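Local coordinates for uncharacterized conserved protein (Staphylococcus epidermidis, PDB 3FRM) that is of unknown function but carries a GNAT-type acetyltransferase domain, so it may transfer acyl groups from a coenzyme A thioester, at residues A[117-122]-A[169-174]. Sequence-based numbering, arbitrary orientation.
Sequences RDVDIQ and AYVNHQ
The amide end of Q122 lies against the ring of Y170. Its CD comes 3.8 Å from Y170 CE2, and the two side chains cross at about a right angle. The amide and ring planes are 27° apart, and the approach is oblique to the ring. Q122 CG stands anti to its own carbonyl carbon (chi1 -62°), and the chain is extended beyond it, which carries the amide across to the tyrosine. Both ends of that amide are used. NE2 of Q122 donates to OD2 of D120 at 2.8 Å, on the syn side of the carboxylate and 24° out of its plane. OE1 accepts from N128. These two bonds fix the rotation of the amide. The hydroxyl of Y170 bonds to D131, which holds the far end of the ring.

D120 and Y170 are also an antiparallel hydrogen-bonded pair. D120 N donates to Y170 O at 2.8 Å. Y170 N returns a bond to D120 O at 2.7 Å. D120 O also lies at the ring edge of Y170, near its plane.

On the face of I121 and A169 the contacts are apolar. From the loop before strand 120-123, V119 CG1 reaches A169 CB at 3.7 Å. I121 CG1 flanks the same methyl more loosely, at 4.4 Å. Helix 204-216 packs on this side, with I208 on A169 and Y211 on I121. Beyond the pairing, V171 to Q174 form a type I' turn into strand 174-183. The contact thus adds strand 120-123 at one edge of the chain's sheet, beside the antiparallel hairpin of strands 165-171 and 174-183, consistent with the first strands of a GNAT fold.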
loop_
_atom_site.group_PDB
_atom_site.type_symbol
_atom_site.label_atom_id
_atom_site.label_comp_id
_atom_site.label_asym_id
_atom_site.label_seq_id
_atom_site.Cartn_x
_atom_site.Cartn_y
_atom_site.Cartn_z
ATOM N N ARG A 117 -23.599 14.153 -0.536
ATOM C CA ARG A 117 -22.842 15.020 -1.419
ATOM C C ARG A 117 -23.586 15.100 -2.752
ATOM O O ARG A 117 -24.417 14.243 -3.042
ATOM C CB ARG A 117 -21.432 14.500 -1.594
ATOM C CG ARG A 117 -20.619 14.536 -0.325
ATOM C CD ARG A 117 -19.571 13.400 -0.331
ATOM N NE ARG A 117 -18.861 13.275 0.953
ATOM C CZ ARG A 117 -18.851 12.216 1.780
ATOM N NH1 ARG A 117 -19.505 11.080 1.510
ATOM N NH2 ARG A 117 -18.151 12.303 2.899
ATOM N N ASP A 118 -23.357 16.145 -3.540
ATOM C CA ASP A 118 -23.859 16.119 -4.917
ATOM C C ASP A 118 -22.931 15.345 -5.889
ATOM O O ASP A 118 -22.015 15.906 -6.516
ATOM C CB ASP A 118 -24.176 17.506 -5.448
ATOM C CG ASP A 118 -24.878 17.455 -6.796
ATOM O OD1 ASP A 118 -25.915 18.108 -6.948
ATOM O OD2 ASP A 118 -24.418 16.741 -7.703
ATOM N N VAL A 119 -23.200 14.051 -6.006
ATOM C CA VAL A 119 -22.466 13.172 -6.884
ATOM C C VAL A 119 -23.522 12.294 -7.522
ATOM O O VAL A 119 -24.257 11.573 -6.847
ATOM C CB VAL A 119 -21.482 12.239 -6.099
ATOM C CG1 VAL A 119 -20.842 11.268 -7.036
ATOM C CG2 VAL A 119 -20.419 13.027 -5.345
ATOM N N ASP A 120 -23.610 12.334 -8.827
ATOM C CA ASP A 120 -24.668 11.614 -9.443
ATOM C C ASP A 120 -24.057 10.307 -9.930
ATOM O O ASP A 120 -23.037 10.325 -10.606
ATOM C CB ASP A 120 -25.280 12.501 -10.531
ATOM C CG ASP A 120 -26.088 11.723 -11.560
ATOM O OD1 ASP A 120 -26.952 10.900 -11.149
ATOM O OD2 ASP A 120 -25.879 11.978 -12.792
ATOM N N ILE A 121 -24.673 9.184 -9.538
ATOM C CA ILE A 121 -24.132 7.823 -9.758
ATOM C C ILE A 121 -25.078 7.008 -10.614
ATOM O O ILE A 121 -26.232 6.814 -10.248
ATOM C CB ILE A 121 -23.897 7.047 -8.434
ATOM C CG1 ILE A 121 -23.081 7.886 -7.438
ATOM C CG2 ILE A 121 -23.212 5.683 -8.711
ATOM C CD1 ILE A 121 -22.680 7.167 -6.084
ATOM N N GLN A 122 -24.569 6.507 -11.733
ATOM C CA GLN A 122 -25.407 5.876 -12.745
ATOM C C GLN A 122 -24.900 4.478 -13.032
ATOM O O GLN A 122 -23.685 4.250 -13.036
ATOM C CB GLN A 122 -25.434 6.721 -14.046
ATOM C CG GLN A 122 -26.020 8.136 -13.893
ATOM C CD GLN A 122 -25.954 9.035 -15.192
ATOM O OE1 GLN A 122 -25.701 8.580 -16.326
ATOM N NE2 GLN A 122 -26.158 10.315 -14.998
ATOM N N ALA A 169 -19.584 7.782 -11.574
ATOM C CA ALA A 169 -20.002 8.937 -10.794
ATOM C C ALA A 169 -19.698 10.215 -11.563
ATOM O O ALA A 169 -18.640 10.305 -12.274
ATOM C CB ALA A 169 -19.310 8.964 -9.469
ATOM N N TYR A 170 -20.614 11.188 -11.431
ATOM C CA TYR A 170 -20.436 12.494 -12.038
ATOM C C TYR A 170 -20.490 13.555 -10.988
ATOM O O TYR A 170 -21.351 13.522 -10.095
ATOM C CB TYR A 170 -21.527 12.827 -13.070
ATOM C CG TYR A 170 -21.643 11.893 -14.244
ATOM C CD1 TYR A 170 -21.284 12.318 -15.532
ATOM C CD2 TYR A 170 -22.120 10.589 -14.086
ATOM C CE1 TYR A 170 -21.372 11.478 -16.642
ATOM C CE2 TYR A 170 -22.209 9.723 -15.194
ATOM C CZ TYR A 170 -21.852 10.191 -16.473
ATOM O OH TYR A 170 -21.984 9.369 -17.565
ATOM N N VAL A 171 -19.587 14.527 -11.137
ATOM C CA VAL A 171 -19.680 15.814 -10.428
ATOM C C VAL A 171 -19.766 16.861 -11.513
ATOM O O VAL A 171 -18.949 16.862 -12.467
ATOM C CB VAL A 171 -18.459 16.060 -9.508
ATOM C CG1 VAL A 171 -18.605 17.384 -8.777
ATOM C CG2 VAL A 171 -18.350 14.937 -8.530
ATOM N N ASN A 172 -20.761 17.743 -11.361
ATOM C CA ASN A 172 -21.172 18.731 -12.369
ATOM C C ASN A 172 -21.192 18.155 -13.787
ATOM O O ASN A 172 -20.535 18.731 -14.650
ATOM C CB ASN A 172 -20.251 19.978 -12.391
ATOM C CG ASN A 172 -19.587 20.274 -11.051
ATOM O OD1 ASN A 172 -20.154 20.949 -10.193
ATOM N ND2 ASN A 172 -18.361 19.804 -10.885
ATOM N N HIS A 173 -21.910 17.048 -14.037
ATOM C CA HIS A 173 -21.961 16.395 -15.402
ATOM C C HIS A 173 -20.616 15.958 -15.999
ATOM O O HIS A 173 -20.522 15.672 -17.187
ATOM C CB HIS A 173 -22.717 17.244 -16.451
ATOM C CG HIS A 173 -23.972 17.841 -15.924
ATOM N ND1 HIS A 173 -24.017 19.111 -15.396
ATOM C CD2 HIS A 173 -25.205 17.315 -15.750
ATOM C CE1 HIS A 173 -25.238 19.360 -14.952
ATOM N NE2 HIS A 173 -25.975 18.282 -15.151
ATOM N N GLN A 174 -19.573 15.876 -15.187
ATOM C CA GLN A 174 -18.293 15.407 -15.697
ATOM C C GLN A 174 -18.017 14.023 -15.059
ATOM O O GLN A 174 -18.120 13.866 -13.835
ATOM C CB GLN A 174 -17.214 16.464 -15.413
ATOM C CG GLN A 174 -15.742 16.048 -15.658
ATOM C CD GLN A 174 -14.681 16.937 -14.934
ATOM O OE1 GLN A 174 -13.464 16.661 -15.001
ATOM N NE2 GLN A 174 -15.141 17.990 -14.255
#